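PDB 4OGD: succinate-semialdehyde dehydrogenase from Streptococcus pyogenes MGAS1882, which binds NADP+ and probably uses it to oxidise succinic semialdehyde to succinate. Local coordinates for residues K37-E42 / E46-Q51; D93-K98 / V141-F146; L103-L108 / Q114-K119. One frame throughout, in Å; residues are numbered along the deposited sequence.

Contact 1 of 3, residues K37-E42 / E46-Q51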
loop_
_atom_site.group_PDB
_atom_site.type_symbol
_atom_site.label_atom_id
_atom_site.label_comp_id
_atom_site.label_asym_id
_atom_site.label_seq_id
_atom_site.Cartn_x
_atom_site.Cartn_y
_atom_site.Cartn_z
ATOM N N LYS A 37 -21.401 -7.527 1.443
ATOM C CA LYS A 37 -22.114 -7.555 2.720
ATOM C C LYS A 37 -22.642 -8.954 3.053
ATOM O O LYS A 37 -22.596 -9.387 4.208
ATOM C CB LYS A 37 -23.269 -6.548 2.722
ATOM C CG LYS A 37 -22.846 -5.089 2.783
ATOM C CD LYS A 37 -22.287 -4.719 4.159
ATOM C CE LYS A 37 -22.103 -3.214 4.299
ATOM N NZ LYS A 37 -21.648 -2.824 5.686
ATOM N N LYS A 38 -23.155 -9.650 2.042
ATOM C CA LYS A 38 -23.622 -11.021 2.223
ATOM C C LYS A 38 -22.510 -11.945 2.717
ATOM O O LYS A 38 -22.708 -12.749 3.628
ATOM C CB LYS A 38 -24.235 -11.558 0.920
ATOM C CG LYS A 38 -24.561 -13.053 0.946
ATOM C CD LYS A 38 -25.248 -13.481 -0.336
ATOM C CE LYS A 38 -25.500 -14.980 -0.353
ATOM N NZ LYS A 38 -26.321 -15.339 -1.539
ATOM N N TRP A 39 -21.332 -11.823 2.118
ATOM C CA TRP A 39 -20.214 -12.673 2.486
ATOM C C TRP A 39 -19.639 -12.307 3.857
ATOM O O TRP A 39 -18.989 -13.130 4.499
ATOM C CB TRP A 39 -19.133 -12.605 1.411
ATOM C CG TRP A 39 -19.460 -13.371 0.156
ATOM C CD1 TRP A 39 -20.418 -14.344 -0.004
ATOM C CD2 TRP A 39 -18.821 -13.225 -1.118
ATOM N NE1 TRP A 39 -20.397 -14.812 -1.305
ATOM C CE2 TRP A 39 -19.428 -14.141 -2.006
ATOM C CE3 TRP A 39 -17.789 -12.409 -1.595
ATOM C CZ2 TRP A 39 -19.036 -14.260 -3.344
ATOM C CZ3 TRP A 39 -17.401 -12.528 -2.920
ATOM C CH2 TRP A 39 -18.020 -13.449 -3.781
ATOM N N ARG A 40 -19.877 -11.074 4.300
ATOM C CA ARG A 40 -19.510 -10.678 5.663
ATOM C C ARG A 40 -20.500 -11.212 6.697
ATOM O O ARG A 40 -20.108 -11.607 7.799
ATOM C CB ARG A 40 -19.417 -9.155 5.789
ATOM C CG ARG A 40 -18.085 -8.571 5.375
ATOM C CD ARG A 40 -16.933 -9.128 6.205
ATOM N NE ARG A 40 -16.962 -8.669 7.589
ATOM C CZ ARG A 40 -16.241 -7.653 8.054
ATOM N NH1 ARG A 40 -15.427 -6.991 7.245
ATOM N NH2 ARG A 40 -16.330 -7.310 9.332
ATOM N N LYS A 41 -21.779 -11.220 6.331
ATOM C CA LYS A 41 -22.858 -11.616 7.235
ATOM C C LYS A 41 -23.026 -13.128 7.351
ATOM O O LYS A 41 -23.366 -13.642 8.422
ATOM C CB LYS A 41 -24.182 -11.010 6.767
ATOM C CG LYS A 41 -25.354 -11.325 7.685
ATOM C CD LYS A 41 -26.661 -10.766 7.149
ATOM C CE LYS A 41 -27.781 -10.976 8.152
ATOM N NZ LYS A 41 -29.050 -10.331 7.718
ATOM N N GLU A 42 -22.822 -13.832 6.238
ATOM C CA GLU A 42 -22.975 -15.285 6.185
ATOM C C GLU A 42 -21.658 -15.919 5.748
ATOM O O GLU A 42 -20.955 -15.362 4.904
ATOM C CB GLU A 42 -24.068 -15.660 5.184
ATOM C CG GLU A 42 -25.377 -14.894 5.362
ATOM C CD GLU A 42 -26.362 -15.127 4.225
ATOM O OE1 GLU A 42 -26.006 -15.825 3.255
ATOM O OE2 GLU A 42 -27.496 -14.602 4.302
ATOM N N GLU A 46 -16.419 -21.911 2.177
ATOM C CA GLU A 46 -16.298 -23.224 1.534
ATOM C C GLU A 46 -16.884 -23.232 0.116
ATOM O O GLU A 46 -16.326 -23.863 -0.783
ATOM C CB GLU A 46 -16.931 -24.324 2.398
ATOM C CG GLU A 46 -16.148 -24.623 3.675
ATOM C CD GLU A 46 -14.717 -25.067 3.397
ATOM O OE1 GLU A 46 -14.498 -25.793 2.407
ATOM O OE2 GLU A 46 -13.814 -24.699 4.176
ATOM N N GLU A 47 -17.994 -22.524 -0.089
ATOM C CA GLU A 47 -18.557 -22.393 -1.424
ATOM C C GLU A 47 -17.578 -21.694 -2.361
ATOM O O GLU A 47 -17.370 -22.134 -3.491
ATOM C CB GLU A 47 -19.868 -21.613 -1.386
ATOM C CG GLU A 47 -21.019 -22.357 -0.752
ATOM C CD GLU A 47 -22.258 -21.498 -0.651
ATOM O OE1 GLU A 47 -22.132 -20.253 -0.702
ATOM O OE2 GLU A 47 -23.362 -22.061 -0.532
ATOM N N ARG A 48 -16.978 -20.604 -1.898
ATOM C CA ARG A 48 -16.038 -19.886 -2.756
ATOM C C ARG A 48 -14.806 -20.736 -3.054
ATOM O O ARG A 48 -14.290 -20.707 -4.168
ATOM C CB ARG A 48 -15.652 -18.518 -2.173
ATOM C CG ARG A 48 -16.821 -17.552 -2.103
ATOM C CD ARG A 48 -16.381 -16.097 -1.857
ATOM N NE ARG A 48 -15.507 -15.965 -0.699
ATOM C CZ ARG A 48 -15.944 -15.838 0.550
ATOM N NH1 ARG A 48 -17.254 -15.833 0.805
ATOM N NH2 ARG A 48 -15.075 -15.731 1.546
ATOM N N LYS A 49 -14.340 -21.510 -2.076
ATOM C CA LYS A 49 -13.209 -22.403 -2.325
ATOM C C LYS A 49 -13.551 -23.406 -3.419
ATOM O O LYS A 49 -12.763 -23.629 -4.336
ATOM C CB LYS A 49 -12.789 -23.139 -1.046
ATOM C CG LYS A 49 -12.042 -22.245 -0.059
ATOM C CD LYS A 49 -12.047 -22.824 1.344
ATOM C CE LYS A 49 -11.392 -24.189 1.397
ATOM N NZ LYS A 49 -11.305 -24.694 2.806
ATOM N N ALA A 50 -14.730 -24.008 -3.318
ATOM C CA ALA A 50 -15.159 -24.988 -4.309
ATOM C C ALA A 50 -15.344 -24.341 -5.676
ATOM O O ALA A 50 -15.003 -24.930 -6.703
ATOM C CB ALA A 50 -16.453 -25.658 -3.866
ATOM N N GLN A 51 -15.911 -23.142 -5.691
ATOM C CA GLN A 51 -16.129 -22.429 -6.943
ATOM C C GLN A 51 -14.813 -22.061 -7.624
ATOM O O GLN A 51 -14.701 -22.139 -8.844
ATOM C CB GLN A 51 -16.995 -21.188 -6.698
ATOM C CG GLN A 51 -18.457 -21.530 -6.387
ATOM C CD GLN A 51 -19.146 -20.466 -5.567
ATOM O OE1 GLN A 51 -18.618 -19.373 -5.384
ATOM N NE2 GLN A 51 -20.338 -20.782 -5.057
HETATM O O HOH W 1 -18.176 -15.625 3.516
#

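Contact 2 of 3, residues D93-K98 / V141-F146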
loop_
_atom_site.group_PDB
_atom_site.type_symbol
_atom_site.label_atom_id
_atom_site.label_comp_id
_atom_site.label_asym_id
_atom_site.label_seq_id
_atom_site.Cartn_x
_atom_site.Cartn_y
_atom_site.Cartn_z
ATOM N N ASP A 93 -6.238 -22.937 -8.053
ATOM C CA ASP A 93 -6.153 -24.064 -7.122
ATOM C C ASP A 93 -5.331 -23.695 -5.889
ATOM O O ASP A 93 -5.685 -24.069 -4.772
ATOM C CB ASP A 93 -5.563 -25.304 -7.801
ATOM C CG ASP A 93 -6.577 -26.068 -8.640
ATOM O OD1 ASP A 93 -7.799 -26.034 -8.338
ATOM O OD2 ASP A 93 -6.135 -26.715 -9.613
ATOM N N TYR A 94 -4.240 -22.948 -6.090
ATOM C CA TYR A 94 -3.394 -22.506 -4.984
ATOM C C TYR A 94 -4.183 -21.737 -3.925
ATOM O O TYR A 94 -4.157 -22.087 -2.752
ATOM C CB TYR A 94 -2.252 -21.645 -5.528
ATOM C CG TYR A 94 -1.318 -21.023 -4.499
ATOM C CD1 TYR A 94 -1.447 -19.688 -4.140
ATOM C CD2 TYR A 94 -0.282 -21.760 -3.929
ATOM C CE1 TYR A 94 -0.590 -19.108 -3.225
ATOM C CE2 TYR A 94 0.584 -21.188 -3.012
ATOM C CZ TYR A 94 0.426 -19.860 -2.667
ATOM O OH TYR A 94 1.293 -19.303 -1.761
ATOM N N TYR A 95 -4.898 -20.694 -4.333
ATOM C CA TYR A 95 -5.579 -19.864 -3.345
ATOM C C TYR A 95 -6.764 -20.580 -2.698
ATOM O O TYR A 95 -7.064 -20.361 -1.530
ATOM C CB TYR A 95 -5.967 -18.506 -3.943
ATOM C CG TYR A 95 -4.778 -17.575 -3.972
ATOM C CD1 TYR A 95 -4.233 -17.094 -2.785
ATOM C CD2 TYR A 95 -4.189 -17.194 -5.174
ATOM C CE1 TYR A 95 -3.141 -16.254 -2.790
ATOM C CE2 TYR A 95 -3.089 -16.355 -5.193
ATOM C CZ TYR A 95 -2.571 -15.889 -3.998
ATOM O OH TYR A 95 -1.476 -15.051 -3.985
ATOM N N ALA A 96 -7.417 -21.456 -3.449
ATOM C CA ALA A 96 -8.455 -22.290 -2.848
ATOM C C ALA A 96 -7.861 -23.251 -1.813
ATOM O O ALA A 96 -8.443 -23.467 -0.740
ATOM C CB ALA A 96 -9.229 -23.041 -3.922
ATOM N N ASP A 97 -6.702 -23.829 -2.128
ATOM C CA ASP A 97 -6.051 -24.766 -1.213
ATOM C C ASP A 97 -5.494 -24.075 0.018
ATOM O O ASP A 97 -5.514 -24.635 1.113
ATOM C CB ASP A 97 -4.925 -25.535 -1.909
ATOM C CG ASP A 97 -5.436 -26.649 -2.806
ATOM O OD1 ASP A 97 -6.603 -27.062 -2.659
ATOM O OD2 ASP A 97 -4.650 -27.125 -3.650
ATOM N N LYS A 98 -4.998 -22.854 -0.167
ATOM C CA LYS A 98 -4.343 -22.126 0.911
ATOM C C LYS A 98 -5.307 -21.281 1.733
ATOM O O LYS A 98 -4.901 -20.673 2.717
ATOM C CB LYS A 98 -3.250 -21.218 0.347
ATOM C CG LYS A 98 -2.025 -21.937 -0.193
ATOM C CD LYS A 98 -1.202 -22.538 0.934
ATOM C CE LYS A 98 -0.029 -23.330 0.380
ATOM N NZ LYS A 98 0.816 -23.912 1.466
ATOM N N VAL A 141 -5.121 -11.451 -9.218
ATOM C CA VAL A 141 -5.860 -10.656 -8.243
ATOM C C VAL A 141 -7.258 -11.181 -7.955
ATOM O O VAL A 141 -7.741 -11.032 -6.833
ATOM C CB VAL A 141 -5.913 -9.154 -8.618
ATOM C CG1 VAL A 141 -4.523 -8.574 -8.584
ATOM C CG2 VAL A 141 -6.531 -8.949 -9.986
ATOM N N PHE A 142 -7.910 -11.806 -8.940
ATOM C CA PHE A 142 -9.225 -12.374 -8.672
ATOM C C PHE A 142 -9.161 -13.503 -7.638
ATOM O O PHE A 142 -9.976 -13.539 -6.711
ATOM C CB PHE A 142 -9.899 -12.875 -9.955
ATOM C CG PHE A 142 -11.141 -13.671 -9.691
ATOM C CD1 PHE A 142 -12.292 -13.042 -9.236
ATOM C CD2 PHE A 142 -11.148 -15.048 -9.858
ATOM C CE1 PHE A 142 -13.445 -13.775 -8.964
ATOM C CE2 PHE A 142 -12.296 -15.786 -9.577
ATOM C CZ PHE A 142 -13.435 -15.150 -9.141
ATOM N N ALA A 143 -8.218 -14.430 -7.801
ATOM C CA ALA A 143 -8.169 -15.599 -6.914
ATOM C C ALA A 143 -8.082 -15.223 -5.425
ATOM O O ALA A 143 -8.916 -15.669 -4.632
ATOM C CB ALA A 143 -7.046 -16.573 -7.316
ATOM N N PRO A 144 -7.095 -14.387 -5.036
ATOM C CA PRO A 144 -7.046 -14.074 -3.601
ATOM C C PRO A 144 -8.206 -13.203 -3.107
ATOM O O PRO A 144 -8.707 -13.411 -2.002
ATOM C CB PRO A 144 -5.709 -13.333 -3.449
ATOM C CG PRO A 144 -5.452 -12.750 -4.808
ATOM C CD PRO A 144 -5.955 -13.795 -5.765
ATOM N N ASN A 145 -8.642 -12.235 -3.902
ATOM C CA ASN A 145 -9.754 -11.409 -3.465
ATOM C C ASN A 145 -11.071 -12.174 -3.357
ATOM O O ASN A 145 -11.860 -11.940 -2.441
ATOM C CB ASN A 145 -9.883 -10.155 -4.338
ATOM C CG ASN A 145 -8.819 -9.116 -4.000
ATOM O OD1 ASN A 145 -8.863 -8.499 -2.936
ATOM N ND2 ASN A 145 -7.852 -8.934 -4.896
ATOM N N PHE A 146 -11.300 -13.099 -4.281
ATOM C CA PHE A 146 -12.500 -13.921 -4.236
ATOM C C PHE A 146 -12.503 -14.762 -2.961
ATOM O O PHE A 146 -13.526 -14.865 -2.268
ATOM C CB PHE A 146 -12.548 -14.805 -5.478
ATOM C CG PHE A 146 -13.754 -15.702 -5.551
ATOM C CD1 PHE A 146 -15.037 -15.172 -5.563
ATOM C CD2 PHE A 146 -13.594 -17.079 -5.644
ATOM C CE1 PHE A 146 -16.146 -16.002 -5.645
ATOM C CE2 PHE A 146 -14.697 -17.916 -5.728
ATOM C CZ PHE A 146 -15.973 -17.374 -5.725
#

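Contact 3 of 3, residues L103-L108 / Q114-K119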
loop_
_atom_site.group_PDB
_atom_site.type_symbol
_atom_site.label_atom_id
_atom_site.label_comp_id
_atom_site.label_asym_id
_atom_site.label_seq_id
_atom_site.Cartn_x
_atom_site.Cartn_y
_atom_site.Cartn_z
ATOM N N LEU A 103 -6.284 -17.356 5.897
ATOM C CA LEU A 103 -7.341 -16.601 6.583
ATOM C C LEU A 103 -7.338 -16.780 8.100
ATOM O O LEU A 103 -8.119 -16.138 8.806
ATOM C CB LEU A 103 -8.706 -17.006 6.032
ATOM C CG LEU A 103 -9.074 -16.427 4.670
ATOM C CD1 LEU A 103 -10.290 -17.129 4.088
ATOM C CD2 LEU A 103 -9.340 -14.935 4.825
ATOM N N MET A 104 -6.470 -17.656 8.596
ATOM C CA MET A 104 -6.397 -17.923 10.031
ATOM C C MET A 104 -6.117 -16.659 10.848
ATOM O O MET A 104 -5.360 -15.784 10.421
ATOM C CB MET A 104 -5.303 -18.954 10.298
ATOM C CG MET A 104 -5.401 -19.648 11.643
ATOM S SD MET A 104 -4.074 -20.854 11.840
ATOM C CE MET A 104 -3.386 -20.896 10.192
ATOM N N SER A 105 -6.735 -16.566 12.025
ATOM C CA SER A 105 -6.426 -15.501 12.970
ATOM C C SER A 105 -4.943 -15.547 13.320
ATOM O O SER A 105 -4.327 -16.618 13.317
ATOM C CB SER A 105 -7.268 -15.676 14.239
ATOM O OG SER A 105 -7.023 -14.646 15.178
ATOM N N THR A 106 -4.369 -14.388 13.622
ATOM C CA THR A 106 -2.957 -14.295 13.975
ATOM C C THR A 106 -2.775 -13.811 15.409
ATOM O O THR A 106 -3.017 -12.647 15.705
ATOM C CB THR A 106 -2.217 -13.321 13.031
ATOM O OG1 THR A 106 -2.318 -13.797 11.685
ATOM C CG2 THR A 106 -0.743 -13.206 13.415
ATOM N N PRO A 107 -2.340 -14.707 16.308
ATOM C CA PRO A 107 -2.060 -14.283 17.682
ATOM C C PRO A 107 -0.900 -13.300 17.742
ATOM O O PRO A 107 0.051 -13.394 16.953
ATOM C CB PRO A 107 -1.660 -15.588 18.379
ATOM C CG PRO A 107 -2.240 -16.674 17.531
ATOM C CD PRO A 107 -2.135 -16.153 16.126
ATOM N N LEU A 108 -0.994 -12.364 18.677
ATOM C CA LEU A 108 0.041 -11.367 18.885
ATOM C C LEU A 108 0.629 -11.526 20.278
ATOM O O LEU A 108 -0.099 -11.596 21.271
ATOM C CB LEU A 108 -0.529 -9.963 18.711
ATOM C CG LEU A 108 -1.032 -9.606 17.313
ATOM C CD1 LEU A 108 -1.966 -8.405 17.358
ATOM C CD2 LEU A 108 0.143 -9.313 16.396
ATOM N N GLN A 114 -4.624 -10.091 26.034
ATOM C CA GLN A 114 -4.827 -11.040 24.941
ATOM C C GLN A 114 -4.999 -10.239 23.655
ATOM O O GLN A 114 -5.803 -9.308 23.604
ATOM C CB GLN A 114 -6.072 -11.901 25.187
ATOM C CG GLN A 114 -6.447 -12.810 24.001
ATOM C CD GLN A 114 -7.881 -13.338 24.059
ATOM O OE1 GLN A 114 -8.488 -13.631 23.026
ATOM N NE2 GLN A 114 -8.425 -13.460 25.267
ATOM N N ALA A 115 -4.248 -10.600 22.621
ATOM C CA ALA A 115 -4.290 -9.862 21.359
ATOM C C ALA A 115 -4.178 -10.789 20.156
ATOM O O ALA A 115 -3.428 -11.769 20.180
ATOM C CB ALA A 115 -3.171 -8.820 21.315
ATOM N N TYR A 116 -4.925 -10.467 19.107
ATOM C CA TYR A 116 -4.789 -11.143 17.817
ATOM C C TYR A 116 -5.312 -10.227 16.726
ATOM O O TYR A 116 -5.923 -9.205 17.007
ATOM C CB TYR A 116 -5.555 -12.473 17.797
ATOM C CG TYR A 116 -7.036 -12.354 18.080
ATOM C CD1 TYR A 116 -7.961 -12.297 17.042
ATOM C CD2 TYR A 116 -7.511 -12.314 19.390
ATOM C CE1 TYR A 116 -9.325 -12.197 17.302
ATOM C CE2 TYR A 116 -8.865 -12.218 19.656
ATOM C CZ TYR A 116 -9.765 -12.159 18.614
ATOM O OH TYR A 116 -11.114 -12.062 18.888
ATOM N N TYR A 117 -5.069 -10.575 15.471
ATOM C CA TYR A 117 -5.766 -9.855 14.422
ATOM C C TYR A 117 -6.406 -10.790 13.423
ATOM O O TYR A 117 -5.878 -11.862 13.127
ATOM C CB TYR A 117 -4.888 -8.782 13.748
ATOM C CG TYR A 117 -3.759 -9.273 12.859
ATOM C CD1 TYR A 117 -3.983 -9.556 11.516
ATOM C CD2 TYR A 117 -2.466 -9.388 13.348
ATOM C CE1 TYR A 117 -2.955 -9.972 10.691
ATOM C CE2 TYR A 117 -1.421 -9.804 12.519
ATOM C CZ TYR A 117 -1.687 -10.098 11.193
ATOM O OH TYR A 117 -0.673 -10.509 10.348
ATOM N N LEU A 118 -7.563 -10.372 12.932
ATOM C CA LEU A 118 -8.287 -11.124 11.926
ATOM C C LEU A 118 -7.892 -10.608 10.553
ATOM O O LEU A 118 -7.359 -9.501 10.428
ATOM C CB LEU A 118 -9.790 -10.957 12.141
ATOM C CG LEU A 118 -10.268 -11.377 13.534
ATOM C CD1 LEU A 118 -11.717 -10.985 13.734
ATOM C CD2 LEU A 118 -10.097 -12.880 13.730
ATOM N N LYS A 119 -8.128 -11.419 9.527
ATOM C CA LYS A 119 -7.934 -10.970 8.155
ATOM C C LYS A 119 -9.288 -10.981 7.485
ATOM O O LYS A 119 -9.843 -12.039 7.193
ATOM C CB LYS A 119 -6.936 -11.861 7.420
ATOM C CG LYS A 119 -5.515 -11.700 7.929
ATOM C CD LYS A 119 -4.582 -12.770 7.375
ATOM C CE LYS A 119 -3.168 -12.545 7.883
ATOM N NZ LYS A 119 -2.237 -13.656 7.504
HETATM O O HOH W 2 -8.757 -14.121 10.458
HETATM O O HOH W 3 -4.833 -13.051 10.797
HETATM O O HOH W 4 -2.096 -12.468 22.929
#

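Contact 1 of 3, residues K37-E42 / E46-Q51
Two consecutive helices joined by a short loop bring W39, in the last turn of helix 22-41, against R48, in the first turn of helix 45-61. The arginine chain lies over one face of the indole: its CD carbon sits 3.5 Å from the centroid of the six-membered ring of W39, a CH-pi contact almost on the ring normal. Beyond CD the chain bends (chi3 -53°), which carries the guanidinium across to the pyrrole side, where R48 CZ lies 4.4 Å from the centroid of the five-membered ring of W39. This is a cation-pi contact in which the guanidinium plane is turned 43° from the ring and NH1 leads, within 3.4 Å of W39 CG. A water in the guanidinium plane accepts from R48 NH1 (2.9 Å) and donates to W39 O (2.8 Å). Arginine suits the place because its methylene and its charge both use the broad indole, while R48 NH2 bonds to I147 O and NE, weakly, to F146 O, fastening this pair of helices to the end of helix 136-148; K49 also pairs with D100 on helix 78-103.

Contact 2 of 3, residues D93-K98 / V141-F146
The carbonyl oxygen V141 O is gripped twice, by the backbone N of N145 at 3.3 Å and by N145 ND2 at 2.9 Å, the two donors reaching it from opposite faces of the carbonyl plane. The side-chain bond is fairly straight, 156° at the hydrogen, and V141 O lies near the plane of the N145 amide. Asparagine can fold back on its own helix and still offer OD1 to N150. One residue earlier stands P144, whose nitrogen has no hydrogen to give to the preceding turn; helix 136-148 is kinked there, and the proline turns its ring carbons to helix 78-103.

Helix 136-148 is the beta-alpha-beta crossover between parallel strands 124-128 and 152-155 of the Rossmann-like sheet, V141 and N145 touching both. It packs on helix 78-103 through Y95, with the CA atoms of Y95 and P144 6.0 Å apart. P144 CB lies over the centre of the Y95 ring, 4.0 Å from its centroid and 12° off the normal, a CH-pi contact; P144 CD covers the CD2 side of the same face, 3.9 Å from Y95 CD2. The small A143 lets the helices come close, its CB reaching 3.6 Å from Y95 CD2. With CG beside the backbone N (chi1 -80°), the Y95 ring is laid flat between P144 and, on its opposite face, Y94 CD1. A flat aromatic side chain fits this slot, and its hydroxyl, at the far end of a buried ring, is satisfied by S439 O.

Contact 3 of 3, residues L103-L108 / Q114-K119
T106 and Y117 exchange two backbone hydrogen bonds: T106 N gives to Y117 O at 3.0 Å, and Y117 N gives to T106 O at 2.9 Å. A third bond runs from L108 N to A115 O, also 2.9 Å. Between them P107 faces Y116 as a non-hydrogen-bonded antiparallel pair, where proline's missing N-H costs the hairpin no bond.

These bonds build a beta hairpin in which the short strand 106-107 edges strand 113-120, whose other side bonds to strand 448-455. Waters continue the pairing at both ends. One donates to L103 O and accepts from K119 N; another joins L108 O to A115 N in the same sense. A third water donates to M104 O and to Y117 O, 2.8 Å from the latter, and accepts from T106 OG1, so Y117 O has a second donor and the threonine hydroxyl a use.

The same threonine lays its CB over one face of the Y117 ring, 3.8 Å from the centroid (CH-pi), with CG2 3.6 Å from Y117 CE2. The ring reaches this spot because its CG stands between backbone N and carbonyl carbon (chi1 71°). L108 CD2 meets the ring at its edge, 4.0 Å from Y117 CD2, while L441 of the second subunit also packs on Y117.

How the contacts relate
From the N terminus, contact 1 comes first, closing the short loop between helix 22-41 and helix 45-61. The chain runs on to helix 78-103, which enters contact 2, but the partner segment 141-146 comes more than forty residues after 93-98. Within that loop lies contact 3, a hairpin that begins at the end of helix 78-103 and is complete before helix 136-148 starts. Contacts 1 and 2 touch: A96 packs on K49, and F146 packs on W39 and Q51, joining the four helices. Contact 3 stands about 20 Å from each of the others, centre to centre; it belongs to the three-stranded sheet, and L108, A115, Y116 and Y117 pack on the second subunit.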